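Local atomic coordinates of putative NADPH-dependent oxidoreductase (Desulfitobacterium hafniense DCB-2, PDB entry 3DB2), a protein that probably catalyses an NADPH-dependent oxidation or reduction, with a Rossmann-fold domain for the dinucleotide and a second, mixed-sheet domain. Residues I150-S155 against V184-N189; T34-T39 against A56-L61; K91-E96 against V118-G123. One frame throughout, in Å; residues are numbered along the deposited sequence.

How the interactions relate
Interactions 2 and 3 belong to the same parallel sheet of the Rossmann domain. Interaction 2 packs the helix at 58-62 on the C-terminal end of strand 30-36, whereas interaction 3 pairs strand 92-96 with strand 120-123, at one margin of the sheet. Their centres lie 18 Å apart, with nearest atoms about 5 Å from each other. Interaction 1 is in the second domain, where helix 183-194 lies on strand 147-155 of the mixed sheet. Its centre is 23 Å from that of interaction 3 and 35 Å from that of interaction 2. Tyr36 of interaction 2 lies near the Gly12, Gly14 and Ala17 pattern, probably the dinucleotide-binding turn.

Interaction 1 of 3, residues I150-S155 against V184-N189; sequences IEAVFS and VHQIDN
Gln186 makes the central contact, reaching from the helix to the strand with its amide. Gln186 NE2 donates to the backbone carbonyl O of Val153 at 3.1 Å, with an N-H...O angle of 150°. The acceptor lies close to the plane of the Gln186 amide, yet the nitrogen approaches from above the carbonyl plane of Val153. A bend at chi2 (-77°) turns the Gln186 amide over Ala152, with Gln186 CD 3.9 Å from Ala152 CB, while the methylene CG of Gln186 lies 4.0 Å from CB of Phe154. Alanine's small methyl lets the amide come this close. Phe154 and His185 form an offset edge-to-face pair, the edge of Phe154 turned toward the face of His185, with centroids 5.6 Å apart and planes at 69°; CE2 of Phe154 approaches CD2 of His185 at 3.9 Å. Segments 184-189 and 150-155 run nearly antiparallel, on a helix that packs against the mixed sheet of the GFO/IDH/MocA C-terminal domain. One turn further along the helix, Asn189 ND2 donates to Gln186 OE1 at 3.0 Å, which fixes the rotation of the amide and leaves NE2 directed at the strand. Asn189 ND2 is itself bonded to Ser126 OG. Farther out, Phe241 meets Phe154 edge-to-face, and the Trp261 ring meets that of His185.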
ATOM      1  N   ILE C 150      -2.002   8.201   1.049  1.00 12.92           N
ATOM      2  CA  ILE C 150      -1.020   7.975   0.006  1.00  9.70           C
ATOM      3  C   ILE C 150      -0.376   6.606   0.241  1.00 11.34           C
ATOM      4  O   ILE C 150      -0.196   6.208   1.375  1.00 11.73           O
ATOM      5  CB  ILE C 150       0.055   9.065  -0.050  1.00 14.39           C
ATOM      6  CG1 ILE C 150      -0.488  10.417  -0.503  1.00 13.48           C
ATOM      7  CG2 ILE C 150       1.243   8.626  -0.916  1.00 15.80           C
ATOM      8  CD1 ILE C 150       0.549  11.514  -0.354  1.00 19.17           C
ATOM      9  N   GLU C 151      -0.054   5.902  -0.856  1.00 14.03           N
ATOM     10  CA  GLU C 151       0.693   4.657  -0.756  1.00 14.00           C
ATOM     11  C   GLU C 151       1.967   4.785  -1.603  1.00 12.86           C
ATOM     12  O   GLU C 151       1.815   5.086  -2.777  1.00 14.64           O
ATOM     13  CB  GLU C 151      -0.103   3.451  -1.264  1.00 13.10           C
ATOM     14  CG  GLU C 151      -1.436   3.332  -0.553  1.00 16.98           C
ATOM     15  CD  GLU C 151      -2.463   2.605  -1.412  1.00 19.83           C
ATOM     16  OE1 GLU C 151      -2.255   2.419  -2.631  1.00 17.60           O
ATOM     17  OE2 GLU C 151      -3.518   2.267  -0.824  1.00 21.51           O
ATOM     18  N   ALA C 152       3.110   4.602  -0.992  1.00 15.32           N
ATOM     19  CA  ALA C 152       4.401   4.774  -1.651  1.00 14.47           C
ATOM     20  C   ALA C 152       5.152   3.451  -1.576  1.00 14.64           C
ATOM     21  O   ALA C 152       5.027   2.756  -0.558  1.00 14.95           O
ATOM     22  CB  ALA C 152       5.207   5.877  -0.993  1.00 16.09           C
ATOM     23  N   VAL C 153       5.884   3.093  -2.622  1.00 11.16           N
ATOM     24  CA  VAL C 153       6.618   1.830  -2.594  1.00 14.38           C
ATOM     25  C   VAL C 153       8.000   2.074  -3.199  1.00 14.27           C
ATOM     26  O   VAL C 153       8.079   2.774  -4.202  1.00 14.90           O
ATOM     27  CB  VAL C 153       5.926   0.722  -3.395  1.00 17.25           C
ATOM     28  CG1 VAL C 153       6.766  -0.547  -3.486  1.00 26.77           C
ATOM     29  CG2 VAL C 153       4.564   0.410  -2.779  1.00 18.33           C
ATOM     30  N   PHE C 154       9.029   1.497  -2.599  1.00 12.65           N
ATOM     31  CA  PHE C 154      10.349   1.537  -3.248  1.00 15.33           C
ATOM     32  C   PHE C 154      10.966   0.151  -2.915  1.00 15.55           C
ATOM     33  O   PHE C 154      11.197  -0.200  -1.778  1.00 14.72           O
ATOM     34  CB  PHE C 154      11.189   2.702  -2.839  1.00 13.69           C
ATOM     35  CG  PHE C 154      12.398   3.012  -3.737  1.00 15.22           C
ATOM     36  CD1 PHE C 154      12.795   2.179  -4.751  1.00 13.29           C
ATOM     37  CD2 PHE C 154      13.121   4.182  -3.499  1.00 15.65           C
ATOM     38  CE1 PHE C 154      13.889   2.440  -5.578  1.00 16.35           C
ATOM     39  CE2 PHE C 154      14.213   4.468  -4.299  1.00 20.99           C
ATOM     40  CZ  PHE C 154      14.598   3.599  -5.306  1.00 17.03           C
ATOM     41  N   SER C 155      11.175  -0.619  -3.974  1.00 16.44           N
ATOM     42  CA  SER C 155      11.706  -1.961  -3.845  0.50 16.39           C
ATOM     43  C   SER C 155      12.669  -2.312  -4.984  1.00 17.45           C
ATOM     44  O   SER C 155      12.641  -1.751  -6.087  1.00 15.76           O
ATOM     45  CB  SER C 155      10.601  -3.013  -3.851  0.50 18.39           C
ATOM     46  OG  SER C 155      10.051  -3.155  -5.152  0.50 15.39           O
ATOM     47  N   VAL C 184      14.120   6.463   2.436  1.00 18.06           N
ATOM     48  CA  VAL C 184      14.276   7.892   2.757  1.00 16.15           C
ATOM     49  C   VAL C 184      13.842   8.770   1.606  1.00 15.77           C
ATOM     50  O   VAL C 184      13.398   9.909   1.753  1.00 16.69           O
ATOM     51  CB  VAL C 184      15.751   8.138   3.138  1.00 24.60           C
ATOM     52  CG1 VAL C 184      16.099   9.619   3.129  1.00 35.35           C
ATOM     53  CG2 VAL C 184      15.997   7.547   4.517  1.00 31.41           C
ATOM     54  N   HIS C 185      13.960   8.230   0.379  1.00 16.19           N
ATOM     55  CA  HIS C 185      13.482   8.932  -0.812  1.00 16.36           C
ATOM     56  C   HIS C 185      11.972   9.180  -0.725  1.00 12.73           C
ATOM     57  O   HIS C 185      11.506  10.314  -0.882  1.00 13.42           O
ATOM     58  CB  HIS C 185      13.727   8.147  -2.084  1.00 18.40           C
ATOM     59  CG  HIS C 185      15.131   8.019  -2.561  1.00 34.65           C
ATOM     60  ND1 HIS C 185      15.684   8.867  -3.494  1.00 34.59           N
ATOM     61  CD2 HIS C 185      16.089   7.123  -2.234  1.00 30.08           C
ATOM     62  CE1 HIS C 185      16.925   8.494  -3.717  1.00 35.98           C
ATOM     63  NE2 HIS C 185      17.195   7.440  -2.974  1.00 35.45           N
ATOM     64  N   GLN C 186      11.264   8.079  -0.454  1.00 13.59           N
ATOM     65  CA  GLN C 186       9.793   8.181  -0.346  1.00 15.80           C
ATOM     66  C   GLN C 186       9.341   8.897   0.906  1.00 13.47           C
ATOM     67  O   GLN C 186       8.343   9.651   0.866  1.00 14.50           O
ATOM     68  CB  GLN C 186       9.151   6.789  -0.459  1.00 13.98           C
ATOM     69  CG  GLN C 186       9.370   6.179  -1.846  1.00 14.39           C
ATOM     70  CD  GLN C 186       8.469   6.753  -2.923  1.00 14.93           C
ATOM     71  OE1 GLN C 186       8.133   7.936  -2.997  1.00 17.75           O
ATOM     72  NE2 GLN C 186       8.092   5.872  -3.831  1.00 15.36           N
ATOM     73  N   ILE C 187      10.036   8.737   2.037  1.00 13.10           N
ATOM     74  CA  ILE C 187       9.765   9.553   3.208  1.00 12.07           C
ATOM     75  C   ILE C 187       9.869  11.040   2.928  1.00 12.82           C
ATOM     76  O   ILE C 187       9.021  11.865   3.335  1.00 15.06           O
ATOM     77  CB  ILE C 187      10.695   9.152   4.372  1.00 14.15           C
ATOM     78  CG1 ILE C 187      10.376   7.693   4.762  1.00 14.13           C
ATOM     79  CG2 ILE C 187      10.602  10.118   5.532  1.00 16.99           C
ATOM     80  CD1 ILE C 187      11.365   7.140   5.753  1.00 16.27           C
ATOM     81  N   ASP C 188      10.892  11.450   2.194  1.00 14.21           N
ATOM     82  CA  ASP C 188      11.007  12.851   1.788  1.00 11.77           C
ATOM     83  C   ASP C 188       9.864  13.200   0.832  1.00 17.79           C
ATOM     84  O   ASP C 188       9.266  14.274   1.046  1.00 19.05           O
ATOM     85  CB  ASP C 188      12.356  13.152   1.153  1.00 14.89           C
ATOM     86  CG  ASP C 188      12.454  14.661   0.926  1.00 17.59           C
ATOM     87  OD1 ASP C 188      12.577  15.407   1.929  1.00 19.25           O
ATOM     88  OD2 ASP C 188      12.382  15.047  -0.253  1.00 18.10           O
ATOM     89  N   ASN C 189       9.573  12.348  -0.149  1.00 14.14           N
ATOM     90  CA  ASN C 189       8.441  12.656  -1.022  1.00 13.05           C
ATOM     91  C   ASN C 189       7.163  12.846  -0.227  1.00 13.25           C
ATOM     92  O   ASN C 189       6.377  13.745  -0.526  1.00 16.96           O
ATOM     93  CB  ASN C 189       8.240  11.575  -2.092  1.00 14.34           C
ATOM     94  CG  ASN C 189       9.349  11.637  -3.128  1.00 18.58           C
ATOM     95  OD1 ASN C 189      10.003  12.666  -3.286  1.00 16.50           O
ATOM     96  ND2 ASN C 189       9.516  10.518  -3.822  1.00 16.76           N
TER

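Interaction 2 of 3, residues T34-T39 against A56-L61; sequences TCYSRT and ATMEAL
The Tyr36 ring takes Met58, a selenomethionine, over one face and the backbone of Ala56 at its edge. CG of Met58 stands 4.0 Å from the centroid of the Tyr36 ring and only 23° off the normal, a CH-pi contact displaced toward the rim. The selenium comes in more obliquely, with Met58 SE 3.5 Å from Tyr36 CD2, and makes a Met-aromatic contact. The bend at chi2 (-59°) brings SE back to the ring that CG already meets; methionine's flexible chain suits this place. At the edge, CE1 of Tyr36 lies 3.5 Å from the carbonyl O of Ala56. A water in the ring plane bridges the Tyr36 hydroxyl and the Ala56 carbonyl: it is 2.8 Å from Tyr36 OH and donates to Ala56 O at 2.9 Å. Tyrosine is apt here, its ring packing against Met58 while its hydroxyl meets the water.

At the base of the tyrosine side chain, Leu61 points one branch at the strand, with CD1 3.4 Å from Tyr36 CB. CG of Leu61 also meets the methyl CG2 of Thr34 at 3.8 Å, while Thr34 OG1 bonds to Asp55. Leu61 and Met58 also touch Ile11 of the neighbouring strand 6-11. Thr57 occupies the N-cap position of helix 58-62. This is a helix packed beside the C-terminal end of the second strand of a Rossmann fold, with the Tyr36 side chain lying near, without touching, the glycine-rich turn probably used to bind the dinucleotide.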
ATOM      1  N   THR C  34      38.351  20.998  -7.574  1.00 16.39           N
ATOM      2  CA  THR C  34      39.208  19.936  -7.084  1.00 19.20           C
ATOM      3  C   THR C  34      38.353  18.811  -6.524  1.00 21.17           C
ATOM      4  O   THR C  34      37.116  18.857  -6.524  1.00 17.12           O
ATOM      5  CB  THR C  34      40.210  20.500  -6.056  1.00 19.83           C
ATOM      6  OG1 THR C  34      41.208  19.524  -5.769  1.00 22.57           O
ATOM      7  CG2 THR C  34      39.511  20.866  -4.756  1.00 20.40           C
ATOM      8  N   CYS C  35      39.029  17.778  -6.058  1.00 19.83           N
ATOM      9  CA  CYS C  35      38.441  16.595  -5.468  1.00 18.39           C
ATOM     10  C   CYS C  35      39.363  16.000  -4.411  1.00 23.84           C
ATOM     11  O   CYS C  35      40.603  16.160  -4.365  1.00 23.53           O
ATOM     12  CB  CYS C  35      38.097  15.619  -6.590  1.00 25.47           C
ATOM     13  SG  CYS C  35      39.556  14.716  -7.219  1.00 25.84           S
ATOM     14  N   TYR C  36      38.736  15.287  -3.484  1.00 23.79           N
ATOM     15  CA  TYR C  36      39.424  14.541  -2.433  1.00 24.21           C
ATOM     16  C   TYR C  36      38.776  13.165  -2.285  1.00 28.01           C
ATOM     17  O   TYR C  36      37.562  13.086  -2.344  1.00 22.31           O
ATOM     18  CB  TYR C  36      39.396  15.333  -1.123  1.00 22.70           C
ATOM     19  CG  TYR C  36      40.051  14.549  -0.010  1.00 22.25           C
ATOM     20  CD1 TYR C  36      41.432  14.472   0.101  1.00 24.47           C
ATOM     21  CD2 TYR C  36      39.263  13.881   0.919  1.00 27.29           C
ATOM     22  CE1 TYR C  36      42.030  13.748   1.122  1.00 26.91           C
ATOM     23  CE2 TYR C  36      39.846  13.156   1.943  1.00 26.34           C
ATOM     24  CZ  TYR C  36      41.221  13.098   2.039  1.00 27.87           C
ATOM     25  OH  TYR C  36      41.793  12.366   3.060  1.00 40.87           O
ATOM     26  N   SER C  37      39.602  12.158  -2.113  1.00 31.87           N
ATOM     27  CA  SER C  37      39.380  10.816  -1.618  1.00 34.67           C
ATOM     28  C   SER C  37      40.581  10.411  -0.771  1.00 28.72           C
ATOM     29  O   SER C  37      41.633  11.027  -0.957  1.00 32.46           O
ATOM     30  CB  SER C  37      39.190   9.810  -2.752  1.00 35.74           C
ATOM     31  OG  SER C  37      37.947   9.124  -2.638  1.00 43.29           O
ATOM     32  N   ARG C  38      40.447   9.446   0.117  1.00 32.64           N
ATOM     33  CA  ARG C  38      41.624   9.016   0.889  1.00 32.32           C
ATOM     34  C   ARG C  38      42.642   8.339  -0.025  1.00 38.80           C
ATOM     35  O   ARG C  38      43.858   8.527   0.051  1.00 39.82           O
ATOM     36  CB  ARG C  38      41.193   8.110   2.035  1.00 40.41           C
ATOM     37  CG  ARG C  38      40.117   8.692   2.943  1.00 52.81           C
ATOM     38  CD  ARG C  38      38.997   7.699   3.242  1.00 59.35           C
ATOM     39  NE  ARG C  38      37.743   8.078   2.574  1.00 59.54           N
ATOM     40  CZ  ARG C  38      36.681   7.271   2.533  1.00 63.04           C
ATOM     41  NH1 ARG C  38      36.758   6.074   3.116  1.00 71.00           N
ATOM     42  NH2 ARG C  38      35.563   7.644   1.924  1.00 48.07           N
ATOM     43  N   THR C  39      42.114   7.534  -0.950  1.00 36.79           N
ATOM     44  CA  THR C  39      42.899   6.823  -1.945  1.00 37.38           C
ATOM     45  C   THR C  39      43.307   7.700  -3.124  1.00 34.74           C
ATOM     46  O   THR C  39      42.413   8.172  -3.825  1.00 32.07           O
ATOM     47  CB  THR C  39      42.084   5.638  -2.523  1.00 36.05           C
ATOM     48  OG1 THR C  39      41.678   4.787  -1.444  1.00 52.07           O
ATOM     49  CG2 THR C  39      42.925   4.825  -3.490  1.00 44.33           C
ATOM     50  N   ALA C  56      45.778  16.012  -1.802  1.00 32.15           N
ATOM     51  CA  ALA C  56      46.265  14.908  -0.986  1.00 30.63           C
ATOM     52  C   ALA C  56      45.624  14.903   0.400  1.00 31.06           C
ATOM     53  O   ALA C  56      45.502  13.850   1.027  1.00 31.40           O
ATOM     54  CB  ALA C  56      47.776  14.986  -0.869  1.00 34.76           C
ATOM     55  N   THR C  57      45.242  16.073   0.892  1.00 24.33           N
ATOM     56  CA  THR C  57      44.709  16.195   2.241  1.00 29.57           C
ATOM     57  C   THR C  57      43.474  17.093   2.256  1.00 25.53           C
ATOM     58  O   THR C  57      43.292  17.948   1.381  1.00 27.69           O
ATOM     59  CB  THR C  57      45.810  16.757   3.152  1.00 30.77           C
ATOM     60  OG1 THR C  57      46.411  17.890   2.515  1.00 36.14           O
ATOM     61  CG2 THR C  57      46.960  15.766   3.290  1.00 33.79           C
HETATM   62  N   MSE C  58      42.625  16.911   3.254  1.00 25.25           N
HETATM   63  CA  MSE C  58      41.406  17.736   3.322  1.00 25.29           C
HETATM   64  C   MSE C  58      41.801  19.194   3.521  1.00 24.74           C
HETATM   65  O   MSE C  58      41.139  20.094   3.026  1.00 25.67           O
HETATM   66  CB  MSE C  58      40.558  17.253   4.511  1.00 25.74           C
HETATM   67  CG  MSE C  58      39.577  16.142   4.135  1.00 24.66           C
HETATM   68 SE   MSE C  58      38.338  16.698   2.731  0.75 27.53          SE
HETATM   69  CE  MSE C  58      37.159  17.723   3.902  1.00 27.37           C
ATOM     70  N   GLU C  59      42.881  19.395   4.275  1.00 26.06           N
ATOM     71  CA  GLU C  59      43.351  20.747   4.600  1.00 27.80           C
ATOM     72  C   GLU C  59      43.706  21.485   3.320  1.00 23.74           C
ATOM     73  O   GLU C  59      43.480  22.667   3.074  1.00 27.51           O
ATOM     74  CB  GLU C  59      44.524  20.595   5.566  1.00 32.64           C
ATOM     75  CG  GLU C  59      44.181  20.062   6.941  1.00 37.65           C
ATOM     76  CD  GLU C  59      43.805  18.602   7.041  1.00 43.06           C
ATOM     77  OE1 GLU C  59      44.357  17.735   6.327  1.00 43.08           O
ATOM     78  OE2 GLU C  59      42.924  18.293   7.878  1.00 38.34           O
ATOM     79  N   ALA C  60      44.267  20.755   2.381  1.00 23.35           N
ATOM     80  CA  ALA C  60      44.793  21.283   1.128  1.00 27.03           C
ATOM     81  C   ALA C  60      43.605  21.731   0.278  1.00 26.23           C
ATOM     82  O   ALA C  60      43.593  22.749  -0.403  1.00 24.08           O
ATOM     83  CB  ALA C  60      45.639  20.234   0.440  1.00 31.49           C
ATOM     84  N   LEU C  61      42.551  20.904   0.349  1.00 22.33           N
ATOM     85  CA  LEU C  61      41.309  21.242  -0.381  1.00 23.60           C
ATOM     86  C   LEU C  61      40.695  22.485   0.235  1.00 18.25           C
ATOM     87  O   LEU C  61      40.314  23.450  -0.436  1.00 22.72           O
ATOM     88  CB  LEU C  61      40.377  20.039  -0.346  1.00 22.90           C
ATOM     89  CG  LEU C  61      39.058  20.051  -1.111  1.00 20.20           C
ATOM     90  CD1 LEU C  61      38.744  18.627  -1.544  1.00 24.68           C
ATOM     91  CD2 LEU C  61      37.987  20.657  -0.224  1.00 23.60           C
TER
HETATM   92  O   HOH W   1      44.566  12.080   3.169  1.00 44.02           O

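Interaction 3 of 3, residues K91-E96 against V118-G123; sequences KHIYVE and VKFLCG
Phe120 packs against two aliphatic side chains of the neighbouring strand, its CD1 3.6 Å from CG2 of Ile93 and its CE1 3.7 Å from CG1 of Val95. With CG of Phe120 anti to the backbone N (chi1 173°), the ring is carried across to both residues. Beta-branched Ile93 and Val95 suit an extended strand, and together with Phe120 and Cys122 they lie on the same face of the sheet. Helix 79-88 covers Ile93 and Val95 there. On the other face, CD2 of Leu121 approaches the edge of the Tyr94 ring, 4.0 Å from Tyr94 CD2, while helix 302-316 packs on Leu121.

Between the two faces runs a parallel ladder. Leu121 N donates to Ile93 O, and Val95 N to Leu121 O at 3.0 Å; the bonds Ile93 N to Lys119 O and Gly123 N to Val95 O flank them. The strands lie 15° from parallel and are linked through helix 103-116, a classic beta-alpha-beta unit of the Rossmann fold.

At the ladder's C-terminal end, Tyr94 OH lies 3.5 Å from CA of Gly123, a closeness that the missing side chain of glycine permits; the hydroxyl bonds to Glu306. Glu96 bonds through OE2 to Trp16 NE1. At the other end, His92 CD2 sits 3.6 Å from Val118 CB, and Lys119 leads its NZ away to bond the carbonyl O of Gly318.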
ATOM      1  N   LYS C  91      33.065  26.532   4.122  1.00 18.18           N
ATOM      2  CA  LYS C  91      32.477  26.028   2.875  1.00 20.70           C
ATOM      3  C   LYS C  91      30.989  25.696   3.031  1.00 15.84           C
ATOM      4  O   LYS C  91      30.612  25.091   4.010  1.00 17.66           O
ATOM      5  CB  LYS C  91      33.227  24.797   2.386  1.00 19.68           C
ATOM      6  CG  LYS C  91      34.756  24.904   2.380  1.00 20.65           C
ATOM      7  CD  LYS C  91      35.255  26.176   1.699  1.00 21.35           C
ATOM      8  CE  LYS C  91      36.761  26.048   1.421  1.00 24.47           C
ATOM      9  NZ  LYS C  91      37.230  27.275   0.711  1.00 24.96           N
ATOM     10  N   HIS C  92      30.224  26.123   2.041  1.00 19.68           N
ATOM     11  CA  HIS C  92      28.815  25.752   1.880  1.00 13.53           C
ATOM     12  C   HIS C  92      28.728  24.267   1.566  1.00 16.05           C
ATOM     13  O   HIS C  92      29.630  23.651   0.990  1.00 17.35           O
ATOM     14  CB  HIS C  92      28.185  26.652   0.828  1.00 19.88           C
ATOM     15  CG  HIS C  92      28.378  28.108   1.160  1.00 25.02           C
ATOM     16  ND1 HIS C  92      28.961  29.028   0.313  1.00 30.23           N
ATOM     17  CD2 HIS C  92      28.129  28.825   2.264  1.00 25.58           C
ATOM     18  CE1 HIS C  92      29.007  30.223   0.882  1.00 25.33           C
ATOM     19  NE2 HIS C  92      28.486  30.142   2.103  1.00 27.48           N
ATOM     20  N   ILE C  93      27.616  23.609   1.959  1.00 13.87           N
ATOM     21  CA  ILE C  93      27.567  22.173   2.024  1.00 13.95           C
ATOM     22  C   ILE C  93      26.463  21.598   1.142  1.00 21.31           C
ATOM     23  O   ILE C  93      25.297  21.955   1.310  1.00 17.44           O
ATOM     24  CB  ILE C  93      27.298  21.694   3.463  1.00 19.13           C
ATOM     25  CG1 ILE C  93      28.289  22.164   4.538  1.00 20.03           C
ATOM     26  CG2 ILE C  93      27.167  20.182   3.472  1.00 16.47           C
ATOM     27  CD1 ILE C  93      29.685  21.595   4.372  1.00 17.52           C
ATOM     28  N   TYR C  94      26.839  20.712   0.241  1.00 16.59           N
ATOM     29  CA  TYR C  94      25.942  19.728  -0.365  1.00 19.58           C
ATOM     30  C   TYR C  94      26.365  18.377   0.242  1.00 21.12           C
ATOM     31  O   TYR C  94      27.525  17.965   0.190  1.00 19.26           O
ATOM     32  CB  TYR C  94      25.917  19.794  -1.900  1.00 17.05           C
ATOM     33  CG  TYR C  94      25.020  18.709  -2.464  1.00 17.89           C
ATOM     34  CD1 TYR C  94      25.496  17.430  -2.743  1.00 19.30           C
ATOM     35  CD2 TYR C  94      23.682  18.961  -2.707  1.00 20.45           C
ATOM     36  CE1 TYR C  94      24.718  16.426  -3.240  1.00 21.92           C
ATOM     37  CE2 TYR C  94      22.863  17.959  -3.216  1.00 26.06           C
ATOM     38  CZ  TYR C  94      23.390  16.716  -3.480  1.00 20.46           C
ATOM     39  OH  TYR C  94      22.618  15.693  -3.979  1.00 28.90           O
ATOM     40  N   VAL C  95      25.391  17.653   0.787  1.00 16.14           N
ATOM     41  CA  VAL C  95      25.607  16.289   1.232  1.00 13.96           C
ATOM     42  C   VAL C  95      24.491  15.391   0.661  1.00 19.43           C
ATOM     43  O   VAL C  95      23.324  15.767   0.532  1.00 16.05           O
ATOM     44  CB  VAL C  95      25.751  16.145   2.749  1.00 14.62           C
ATOM     45  CG1 VAL C  95      24.480  16.427   3.509  1.00 15.55           C
ATOM     46  CG2 VAL C  95      26.256  14.746   3.122  1.00 17.34           C
ATOM     47  N   GLU C  96      24.888  14.180   0.266  1.00 17.53           N
ATOM     48  CA  GLU C  96      23.931  13.237  -0.277  1.00 16.89           C
ATOM     49  C   GLU C  96      23.014  12.779   0.855  1.00 19.28           C
ATOM     50  O   GLU C  96      23.319  12.839   2.043  1.00 20.82           O
ATOM     51  CB  GLU C  96      24.543  11.966  -0.841  1.00 25.22           C
ATOM     52  CG  GLU C  96      24.531  11.946  -2.357  1.00 31.33           C
ATOM     53  CD  GLU C  96      23.127  12.109  -2.909  1.00 37.57           C
ATOM     54  OE1 GLU C  96      22.107  11.884  -2.223  1.00 36.14           O
ATOM     55  OE2 GLU C  96      23.073  12.498  -4.095  1.00 39.68           O
ATOM     56  N   VAL C 118      26.774  28.617   7.139  1.00 24.11           N
ATOM     57  CA  VAL C 118      26.866  28.246   5.719  1.00 22.68           C
ATOM     58  C   VAL C 118      25.549  27.679   5.214  1.00 20.23           C
ATOM     59  O   VAL C 118      24.726  27.188   5.979  1.00 22.97           O
ATOM     60  CB  VAL C 118      28.030  27.253   5.533  1.00 20.61           C
ATOM     61  CG1 VAL C 118      29.320  27.900   6.012  1.00 19.74           C
ATOM     62  CG2 VAL C 118      27.818  25.966   6.278  1.00 16.05           C
ATOM     63  N   LYS C 119      25.254  27.783   3.946  1.00 19.85           N
ATOM     64  CA  LYS C 119      24.237  27.152   3.167  1.00 21.52           C
ATOM     65  C   LYS C 119      24.444  25.629   3.243  1.00 20.23           C
ATOM     66  O   LYS C 119      25.555  25.093   3.229  1.00 20.49           O
ATOM     67  CB  LYS C 119      24.233  27.572   1.707  1.00 17.90           C
ATOM     68  CG  LYS C 119      24.114  29.076   1.508  1.00 23.40           C
ATOM     69  CD  LYS C 119      23.233  29.727   2.565  1.00 27.21           C
ATOM     70  CE  LYS C 119      22.854  31.133   2.086  1.00 32.31           C
ATOM     71  NZ  LYS C 119      21.668  31.647   2.828  1.00 39.18           N
ATOM     72  N   PHE C 120      23.324  24.940   3.318  1.00 19.33           N
ATOM     73  CA  PHE C 120      23.291  23.487   3.447  1.00 19.03           C
ATOM     74  C   PHE C 120      22.134  22.926   2.632  1.00 17.32           C
ATOM     75  O   PHE C 120      21.030  23.443   2.847  1.00 15.95           O
ATOM     76  CB  PHE C 120      23.166  23.128   4.913  1.00 16.49           C
ATOM     77  CG  PHE C 120      22.960  21.642   5.166  1.00 19.61           C
ATOM     78  CD1 PHE C 120      24.080  20.830   5.293  1.00 16.64           C
ATOM     79  CD2 PHE C 120      21.702  21.066   5.277  1.00 20.58           C
ATOM     80  CE1 PHE C 120      23.921  19.479   5.480  1.00 19.11           C
ATOM     81  CE2 PHE C 120      21.542  19.709   5.464  1.00 17.86           C
ATOM     82  CZ  PHE C 120      22.665  18.924   5.579  1.00 18.18           C
ATOM     83  N   LEU C 121      22.407  21.899   1.850  1.00 16.69           N
ATOM     84  CA  LEU C 121      21.373  21.061   1.222  1.00 13.72           C
ATOM     85  C   LEU C 121      21.737  19.602   1.469  1.00 19.24           C
ATOM     86  O   LEU C 121      22.862  19.140   1.251  1.00 16.50           O
ATOM     87  CB  LEU C 121      21.165  21.401  -0.248  1.00 17.86           C
ATOM     88  CG  LEU C 121      20.110  20.630  -1.040  1.00 16.80           C
ATOM     89  CD1 LEU C 121      18.711  20.927  -0.528  1.00 14.75           C
ATOM     90  CD2 LEU C 121      20.179  20.948  -2.535  1.00 18.87           C
ATOM     91  N   CYS C 122      20.756  18.826   1.943  1.00 16.19           N
ATOM     92  CA  CYS C 122      20.882  17.367   1.976  1.00 13.12           C
ATOM     93  C   CYS C 122      20.071  16.841   0.798  1.00 18.56           C
ATOM     94  O   CYS C 122      18.852  16.969   0.775  1.00 18.24           O
ATOM     95  CB  CYS C 122      20.412  16.791   3.306  1.00 17.87           C
ATOM     96  SG  CYS C 122      20.553  14.994   3.337  1.00 22.46           S
ATOM     97  N   GLY C 123      20.676  16.309  -0.238  1.00 17.39           N
ATOM     98  CA  GLY C 123      20.110  15.997  -1.499  1.00 15.30           C
ATOM     99  C   GLY C 123      19.200  14.792  -1.539  1.00 17.84           C
ATOM    100  O   GLY C 123      19.642  13.691  -1.797  1.00 31.62           O
TER